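Side-chain contacts in Cys-Gly metallodipeptidase DUG1 (Saccharomyces cerevisiae, PDB 4G1P), which hydrolyses Cys-Gly dipeptides as a metal-dependent M20-family peptidase and serves as the catalytic component of the glutathione-degrading DUG complex: residues S7-I12 with K407-V412; L143-V148 with A469-Y474. All blocks are in the same frame, centred on the assembly; numbering follows the deposited sequence.

Contact 1: S7-I12 with K407-V412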
ATOM      1  N   SER A   7     -40.692 -24.401 -22.469  1.00 29.01           N
ATOM      2  CA  SER A   7     -40.604 -23.417 -23.537  1.00 29.81           C
ATOM      3  C   SER A   7     -39.594 -22.351 -23.139  1.00 28.87           C
ATOM      4  O   SER A   7     -38.679 -22.033 -23.892  1.00 25.99           O
ATOM      5  CB  SER A   7     -41.967 -22.772 -23.778  1.00 32.45           C
ATOM      6  OG  SER A   7     -42.634 -23.375 -24.869  1.00 39.81           O
ATOM      7  N   VAL A   8     -39.777 -21.810 -21.940  1.00 30.17           N
ATOM      8  CA  VAL A   8     -38.867 -20.818 -21.378  1.00 28.12           C
ATOM      9  C   VAL A   8     -37.446 -21.377 -21.216  1.00 24.87           C
ATOM     10  O   VAL A   8     -36.474 -20.721 -21.575  1.00 21.56           O
ATOM     11  CB  VAL A   8     -39.401 -20.249 -20.032  1.00 27.37           C
ATOM     12  CG1 VAL A   8     -38.519 -19.110 -19.535  1.00 23.36           C
ATOM     13  CG2 VAL A   8     -40.803 -19.734 -20.202  1.00 24.10           C
ATOM     14  N   PHE A   9     -37.329 -22.595 -20.703  1.00 23.79           N
ATOM     15  CA  PHE A   9     -36.018 -23.221 -20.569  1.00 23.52           C
ATOM     16  C   PHE A   9     -35.302 -23.377 -21.915  1.00 26.14           C
ATOM     17  O   PHE A   9     -34.080 -23.243 -22.001  1.00 26.84           O
ATOM     18  CB  PHE A   9     -36.132 -24.584 -19.889  1.00 22.82           C
ATOM     19  CG  PHE A   9     -36.383 -24.505 -18.424  1.00 21.11           C
ATOM     20  CD1 PHE A   9     -36.618 -23.281 -17.807  1.00 23.21           C
ATOM     21  CD2 PHE A   9     -36.356 -25.641 -17.652  1.00 17.67           C
ATOM     22  CE1 PHE A   9     -36.850 -23.200 -16.444  1.00 22.51           C
ATOM     23  CE2 PHE A   9     -36.574 -25.565 -16.291  1.00 20.81           C
ATOM     24  CZ  PHE A   9     -36.825 -24.343 -15.686  1.00 20.15           C
ATOM     25  N   GLN A  10     -36.068 -23.660 -22.963  1.00 24.70           N
ATOM     26  CA  GLN A  10     -35.510 -23.825 -24.291  1.00 23.15           C
ATOM     27  C   GLN A  10     -35.033 -22.498 -24.871  1.00 23.96           C
ATOM     28  O   GLN A  10     -33.995 -22.425 -25.550  1.00 19.47           O
ATOM     29  CB  GLN A  10     -36.540 -24.445 -25.216  1.00 21.46           C
ATOM     30  CG  GLN A  10     -36.724 -25.923 -25.016  1.00 25.35           C
ATOM     31  CD  GLN A  10     -37.840 -26.468 -25.886  1.00 27.65           C
ATOM     32  OE1 GLN A  10     -38.358 -25.756 -26.753  1.00 25.48           O
ATOM     33  NE2 GLN A  10     -38.209 -27.737 -25.671  1.00 19.53           N
ATOM     34  N   LYS A  11     -35.797 -21.447 -24.620  1.00 21.97           N
ATOM     35  CA  LYS A  11     -35.420 -20.156 -25.152  1.00 22.24           C
ATOM     36  C   LYS A  11     -34.189 -19.643 -24.427  1.00 22.33           C
ATOM     37  O   LYS A  11     -33.399 -18.901 -24.990  1.00 21.97           O
ATOM     38  CB  LYS A  11     -36.575 -19.168 -25.057  1.00 23.41           C
ATOM     39  CG  LYS A  11     -37.522 -19.265 -26.239  1.00 29.34           C
ATOM     40  CD  LYS A  11     -36.762 -19.214 -27.556  1.00 27.55           C
ATOM     41  CE  LYS A  11     -37.613 -19.704 -28.726  1.00 30.41           C
ATOM     42  NZ  LYS A  11     -37.008 -19.335 -30.044  1.00 35.04           N
ATOM     43  N   ILE A  12     -34.027 -20.057 -23.175  1.00 21.84           N
ATOM     44  CA  ILE A  12     -32.880 -19.634 -22.390  1.00 20.87           C
ATOM     45  C   ILE A  12     -31.603 -20.208 -23.000  1.00 22.01           C
ATOM     46  O   ILE A  12     -30.574 -19.537 -23.059  1.00 20.44           O
ATOM     47  CB  ILE A  12     -33.019 -20.050 -20.923  1.00 19.78           C
ATOM     48  CG1 ILE A  12     -34.026 -19.142 -20.218  1.00 19.42           C
ATOM     49  CG2 ILE A  12     -31.677 -19.993 -20.224  1.00 18.08           C
ATOM     50  CD1 ILE A  12     -34.296 -19.512 -18.771  1.00 17.95           C
ATOM     51  N   LYS A 407     -34.910 -27.786  -7.515  1.00 27.59           N
ATOM     52  CA  LYS A 407     -35.076 -29.222  -7.679  1.00 29.07           C
ATOM     53  C   LYS A 407     -35.326 -29.536  -9.144  1.00 25.56           C
ATOM     54  O   LYS A 407     -34.738 -30.456  -9.705  1.00 30.42           O
ATOM     55  CB  LYS A 407     -36.221 -29.732  -6.800  1.00 28.73           C
ATOM     56  CG  LYS A 407     -36.618 -31.180  -7.056  1.00 27.88           C
ATOM     57  CD  LYS A 407     -35.477 -32.146  -6.799  1.00 32.83           C
ATOM     58  CE  LYS A 407     -35.987 -33.589  -6.702  1.00 37.01           C
ATOM     59  NZ  LYS A 407     -36.997 -33.779  -5.600  1.00 38.38           N
ATOM     60  N   LEU A 408     -36.177 -28.734  -9.764  1.00 20.17           N
ATOM     61  CA  LEU A 408     -36.515 -28.915 -11.162  1.00 20.62           C
ATOM     62  C   LEU A 408     -35.305 -28.835 -12.074  1.00 26.69           C
ATOM     63  O   LEU A 408     -35.165 -29.652 -12.973  1.00 34.19           O
ATOM     64  CB  LEU A 408     -37.523 -27.856 -11.584  1.00 23.21           C
ATOM     65  CG  LEU A 408     -37.910 -27.877 -13.053  1.00 22.65           C
ATOM     66  CD1 LEU A 408     -38.564 -29.216 -13.371  1.00 23.34           C
ATOM     67  CD2 LEU A 408     -38.850 -26.718 -13.345  1.00 19.23           C
ATOM     68  N   VAL A 409     -34.433 -27.855 -11.840  1.00 24.11           N
ATOM     69  CA  VAL A 409     -33.312 -27.590 -12.734  1.00 20.36           C
ATOM     70  C   VAL A 409     -32.109 -28.465 -12.420  1.00 23.42           C
ATOM     71  O   VAL A 409     -31.511 -29.058 -13.314  1.00 27.15           O
ATOM     72  CB  VAL A 409     -32.873 -26.104 -12.675  1.00 22.23           C
ATOM     73  CG1 VAL A 409     -31.650 -25.861 -13.544  1.00 20.21           C
ATOM     74  CG2 VAL A 409     -34.015 -25.183 -13.080  1.00 21.33           C
ATOM     75  N   TYR A 410     -31.740 -28.544 -11.150  1.00 24.64           N
ATOM     76  CA  TYR A 410     -30.545 -29.296 -10.776  1.00 23.20           C
ATOM     77  C   TYR A 410     -30.808 -30.722 -10.281  1.00 25.96           C
ATOM     78  O   TYR A 410     -29.877 -31.418  -9.878  1.00 32.21           O
ATOM     79  CB  TYR A 410     -29.741 -28.536  -9.727  1.00 25.64           C
ATOM     80  CG  TYR A 410     -29.144 -27.240 -10.203  1.00 23.10           C
ATOM     81  CD1 TYR A 410     -27.992 -27.228 -10.974  1.00 19.08           C
ATOM     82  CD2 TYR A 410     -29.717 -26.017  -9.848  1.00 21.76           C
ATOM     83  CE1 TYR A 410     -27.430 -26.034 -11.386  1.00 21.85           C
ATOM     84  CE2 TYR A 410     -29.172 -24.820 -10.261  1.00 17.43           C
ATOM     85  CZ  TYR A 410     -28.024 -24.830 -11.028  1.00 22.62           C
ATOM     86  OH  TYR A 410     -27.470 -23.635 -11.438  1.00 21.75           O
ATOM     87  N   GLY A 411     -32.066 -31.153 -10.295  1.00 31.76           N
ATOM     88  CA  GLY A 411     -32.398 -32.529  -9.971  1.00 28.30           C
ATOM     89  C   GLY A 411     -32.150 -32.974  -8.539  1.00 33.77           C
ATOM     90  O   GLY A 411     -32.246 -34.166  -8.243  1.00 37.85           O
ATOM     91  N   VAL A 412     -31.811 -32.037  -7.656  1.00 30.55           N
ATOM     92  CA  VAL A 412     -31.708 -32.321  -6.222  1.00 30.03           C
ATOM     93  C   VAL A 412     -32.343 -31.168  -5.489  1.00 32.15           C
ATOM     94  O   VAL A 412     -32.554 -30.110  -6.068  1.00 34.42           O
ATOM     95  CB  VAL A 412     -30.251 -32.436  -5.734  1.00 31.84           C
ATOM     96  CG1 VAL A 412     -29.603 -33.699  -6.252  1.00 37.60           C
ATOM     97  CG2 VAL A 412     -29.447 -31.212  -6.159  1.00 33.76           C
TER
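The outer end of the F9 ring carries this small contact, reaching from helix 5-14 to the last turn of helix 397-410. Its tight part is a meeting of two ring carbons with two methyl groups: F9 CE2 lies 3.9 Å from L408 CD2, and F9 CZ lies 3.9 Å from V409 CG2. Both methyls approach the ring obliquely, and every touching atom is carbon, so the join is purely apolar. With chi1 of -75°, F9 places CG opposite its carbonyl carbon, and the ring can then bridge helices that stand well apart, the nearest CA atoms (F9 and V409) being 9.4 Å from each other. V409 turns CG2 to F9, while its other methyl, CG1, sits 4.1 Å above the plane of its neighbour Y410, toward the ring rim. The loose side lies along the other branch of L408, an exposed residue: its CD1 stands 5.1 Å from F9 CE2, and the two segments bury just 103 Å² between them. Helix 458-477 packs alongside both partners, K466 touching F9, T467 touching V409 and Y474 touching L408. This is surface packing away from the zinc site, a thin apolar bridge between peripheral helices of the alpha/beta scaffold found in M20 metallopeptidases.

Contact 2: L143-V148 with A469-Y474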
ATOM      1  N   LEU A 143     -27.901  -9.166 -14.587  1.00 16.66           N
ATOM      2  CA  LEU A 143     -28.378  -9.225 -15.964  1.00 15.84           C
ATOM      3  C   LEU A 143     -29.256 -10.461 -16.207  1.00 17.81           C
ATOM      4  O   LEU A 143     -30.121 -10.459 -17.087  1.00 18.19           O
ATOM      5  CB  LEU A 143     -27.210  -9.191 -16.950  1.00 13.52           C
ATOM      6  CG  LEU A 143     -26.412  -7.889 -17.017  1.00 15.57           C
ATOM      7  CD1 LEU A 143     -25.177  -8.050 -17.902  1.00 11.04           C
ATOM      8  CD2 LEU A 143     -27.299  -6.749 -17.509  1.00 13.92           C
ATOM      9  N   SER A 144     -29.039 -11.505 -15.419  1.00 16.68           N
ATOM     10  CA  SER A 144     -29.828 -12.720 -15.556  1.00 18.30           C
ATOM     11  C   SER A 144     -31.325 -12.434 -15.477  1.00 18.99           C
ATOM     12  O   SER A 144     -32.106 -12.992 -16.252  1.00 18.42           O
ATOM     13  CB  SER A 144     -29.431 -13.743 -14.498  1.00 17.50           C
ATOM     14  OG  SER A 144     -28.147 -14.265 -14.752  1.00 17.94           O
ATOM     15  N   TRP A 145     -31.720 -11.555 -14.560  1.00 15.09           N
ATOM     16  CA  TRP A 145     -33.126 -11.160 -14.471  1.00 15.83           C
ATOM     17  C   TRP A 145     -33.659 -10.649 -15.803  1.00 20.04           C
ATOM     18  O   TRP A 145     -34.779 -10.985 -16.191  1.00 21.30           O
ATOM     19  CB  TRP A 145     -33.340 -10.109 -13.393  1.00 15.18           C
ATOM     20  CG  TRP A 145     -33.051 -10.630 -12.015  1.00 17.89           C
ATOM     21  CD1 TRP A 145     -32.034 -10.251 -11.192  1.00 14.18           C
ATOM     22  CD2 TRP A 145     -33.769 -11.658 -11.319  1.00 16.38           C
ATOM     23  NE1 TRP A 145     -32.085 -10.964 -10.024  1.00 14.52           N
ATOM     24  CE2 TRP A 145     -33.144 -11.830 -10.073  1.00 16.19           C
ATOM     25  CE3 TRP A 145     -34.885 -12.439 -11.628  1.00 15.92           C
ATOM     26  CZ2 TRP A 145     -33.596 -12.758  -9.133  1.00 18.69           C
ATOM     27  CZ3 TRP A 145     -35.338 -13.353 -10.692  1.00 17.41           C
ATOM     28  CH2 TRP A 145     -34.691 -13.507  -9.461  1.00 16.68           C
ATOM     29  N   ILE A 146     -32.855  -9.869 -16.524  1.00 18.65           N
ATOM     30  CA  ILE A 146     -33.291  -9.367 -17.824  1.00 17.42           C
ATOM     31  C   ILE A 146     -33.339 -10.470 -18.884  1.00 18.54           C
ATOM     32  O   ILE A 146     -34.289 -10.537 -19.662  1.00 16.24           O
ATOM     33  CB  ILE A 146     -32.409  -8.230 -18.318  1.00 17.33           C
ATOM     34  CG1 ILE A 146     -32.223  -7.203 -17.204  1.00 14.86           C
ATOM     35  CG2 ILE A 146     -33.001  -7.609 -19.587  1.00 14.63           C
ATOM     36  CD1 ILE A 146     -31.186  -6.167 -17.511  1.00 15.14           C
ATOM     37  N   ASN A 147     -32.316 -11.322 -18.908  1.00 17.55           N
ATOM     38  CA  ASN A 147     -32.299 -12.485 -19.790  1.00 16.42           C
ATOM     39  C   ASN A 147     -33.596 -13.279 -19.654  1.00 20.75           C
ATOM     40  O   ASN A 147     -34.271 -13.607 -20.647  1.00 17.75           O
ATOM     41  CB  ASN A 147     -31.103 -13.375 -19.453  1.00 14.69           C
ATOM     42  CG  ASN A 147     -29.771 -12.627 -19.547  1.00 21.12           C
ATOM     43  OD1 ASN A 147     -29.655 -11.638 -20.278  1.00 19.65           O
ATOM     44  ND2 ASN A 147     -28.762 -13.094 -18.800  1.00 16.58           N
ATOM     45  N   VAL A 148     -33.949 -13.552 -18.400  1.00 19.38           N
ATOM     46  CA  VAL A 148     -35.164 -14.266 -18.081  1.00 19.26           C
ATOM     47  C   VAL A 148     -36.419 -13.583 -18.633  1.00 21.41           C
ATOM     48  O   VAL A 148     -37.266 -14.245 -19.236  1.00 20.09           O
ATOM     49  CB  VAL A 148     -35.288 -14.488 -16.579  1.00 18.63           C
ATOM     50  CG1 VAL A 148     -36.689 -15.025 -16.233  1.00 15.87           C
ATOM     51  CG2 VAL A 148     -34.199 -15.442 -16.126  1.00 16.92           C
ATOM     52  N   ALA A 469     -36.319 -18.471 -13.515  1.00 14.53           N
ATOM     53  CA  ALA A 469     -37.571 -18.550 -14.256  1.00 16.87           C
ATOM     54  C   ALA A 469     -38.610 -19.424 -13.541  1.00 19.10           C
ATOM     55  O   ALA A 469     -39.774 -19.052 -13.411  1.00 19.60           O
ATOM     56  CB  ALA A 469     -37.315 -19.074 -15.655  1.00 19.18           C
ATOM     57  N   ALA A 470     -38.194 -20.591 -13.072  1.00 16.96           N
ATOM     58  CA  ALA A 470     -39.146 -21.492 -12.446  1.00 21.71           C
ATOM     59  C   ALA A 470     -39.601 -20.920 -11.114  1.00 21.46           C
ATOM     60  O   ALA A 470     -40.775 -21.020 -10.749  1.00 19.66           O
ATOM     61  CB  ALA A 470     -38.559 -22.872 -12.268  1.00 20.06           C
ATOM     62  N   TYR A 471     -38.667 -20.302 -10.402  1.00 19.00           N
ATOM     63  CA  TYR A 471     -38.998 -19.663  -9.136  1.00 18.41           C
ATOM     64  C   TYR A 471     -40.083 -18.594  -9.286  1.00 18.41           C
ATOM     65  O   TYR A 471     -41.047 -18.596  -8.531  1.00 20.29           O
ATOM     66  CB  TYR A 471     -37.751 -19.097  -8.451  1.00 15.71           C
ATOM     67  CG  TYR A 471     -38.042 -17.863  -7.666  1.00 15.03           C
ATOM     68  CD1 TYR A 471     -38.631 -17.938  -6.419  1.00 17.96           C
ATOM     69  CD2 TYR A 471     -37.751 -16.612  -8.180  1.00 16.75           C
ATOM     70  CE1 TYR A 471     -38.914 -16.798  -5.706  1.00 18.63           C
ATOM     71  CE2 TYR A 471     -38.029 -15.477  -7.478  1.00 17.82           C
ATOM     72  CZ  TYR A 471     -38.606 -15.574  -6.241  1.00 19.40           C
ATOM     73  OH  TYR A 471     -38.883 -14.436  -5.538  1.00 25.44           O
ATOM     74  N   LEU A 472     -39.947 -17.692 -10.251  1.00 17.07           N
ATOM     75  CA  LEU A 472     -41.007 -16.709 -10.483  1.00 18.02           C
ATOM     76  C   LEU A 472     -42.333 -17.403 -10.836  1.00 21.42           C
ATOM     77  O   LEU A 472     -43.401 -17.000 -10.389  1.00 20.57           O
ATOM     78  CB  LEU A 472     -40.621 -15.695 -11.570  1.00 15.52           C
ATOM     79  CG  LEU A 472     -39.460 -14.736 -11.262  1.00 20.05           C
ATOM     80  CD1 LEU A 472     -39.054 -13.944 -12.490  1.00 19.01           C
ATOM     81  CD2 LEU A 472     -39.816 -13.782 -10.139  1.00 19.39           C
ATOM     82  N   GLN A 473     -42.250 -18.454 -11.637  1.00 21.25           N
ATOM     83  CA  GLN A 473     -43.432 -19.171 -12.048  1.00 21.32           C
ATOM     84  C   GLN A 473     -44.110 -19.833 -10.853  1.00 23.58           C
ATOM     85  O   GLN A 473     -45.320 -19.669 -10.640  1.00 23.46           O
ATOM     86  CB  GLN A 473     -43.075 -20.220 -13.100  1.00 22.62           C
ATOM     87  CG  GLN A 473     -44.274 -21.022 -13.581  1.00 27.52           C
ATOM     88  CD  GLN A 473     -45.360 -20.141 -14.175  1.00 27.02           C
ATOM     89  OE1 GLN A 473     -45.104 -19.343 -15.072  1.00 26.73           O
ATOM     90  NE2 GLN A 473     -46.573 -20.280 -13.672  1.00 26.12           N
ATOM     91  N   TYR A 474     -43.336 -20.579 -10.071  1.00 20.59           N
ATOM     92  CA  TYR A 474     -43.909 -21.300  -8.946  1.00 20.44           C
ATOM     93  C   TYR A 474     -44.436 -20.351  -7.885  1.00 24.43           C
ATOM     94  O   TYR A 474     -45.512 -20.576  -7.319  1.00 27.55           O
ATOM     95  CB  TYR A 474     -42.906 -22.251  -8.324  1.00 19.40           C
ATOM     96  CG  TYR A 474     -42.616 -23.455  -9.168  1.00 22.33           C
ATOM     97  CD1 TYR A 474     -43.538 -23.916 -10.101  1.00 25.45           C
ATOM     98  CD2 TYR A 474     -41.409 -24.127  -9.046  1.00 23.38           C
ATOM     99  CE1 TYR A 474     -43.259 -25.032 -10.890  1.00 26.77           C
ATOM    100  CE2 TYR A 474     -41.123 -25.233  -9.819  1.00 24.61           C
ATOM    101  CZ  TYR A 474     -42.045 -25.684 -10.737  1.00 28.00           C
ATOM    102  OH  TYR A 474     -41.733 -26.784 -11.503  1.00 30.11           O
TER
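W145 reaches across from helix 135-154 to meet L472 and Y471 with the six-membered part of its indole. From CB the side chain turns at chi1 -65°, which puts CG beside the backbone N, and the flat group then extends toward helix 458-477. CG and the pyrrole atoms lie on the way; contact begins at the far carbons. CZ3 meets L472 CD1 at 4.2 Å, the methyl standing at the indole edge near its plane. The next carbon, CH2, comes within 4.4 Å of Y471 CE2, an oblique meeting of two aromatic groups. M468 also touches W145, and the hydroxyl of Y471 is hydrogen-bonded to Q398. One turn on from W145, V148 brings its CG1 to 4.1 Å from A469 CB, where the backbones come closest. All five touching residues are buried, and the helix segments cross at -67° with their axes 11.5 Å apart. The W145 side chain is about 8 Å from that of the zinc ligand D200. Helix 135-154 thus sits between helix 16-28, which meets L143, I146 and N147, and helix 458-477, which also packs against helix 397-410, where A405 touches A470 and Y471.

How the contacts relate
From the N terminus the chain passes 7-12, then 143-148, then 407-412 and finally 469-474, so the two contacts cross and neither nests in the other. Contact 1 closes a loop of 394 residues that includes the zinc ligands D137, E172 and D200; contact 2 closes one of 320 residues that takes in E172, D200 and H450. Their centres are 11 Å apart, and they touch directly: V8 CG1 lies 4.1 Å from A469 CB, and L408 CD2 4.0 Å from A470 CB. Helix 458-477 joins them, so that helices 5-14, 135-154 and 397-410, distant in sequence, gather around this late helix.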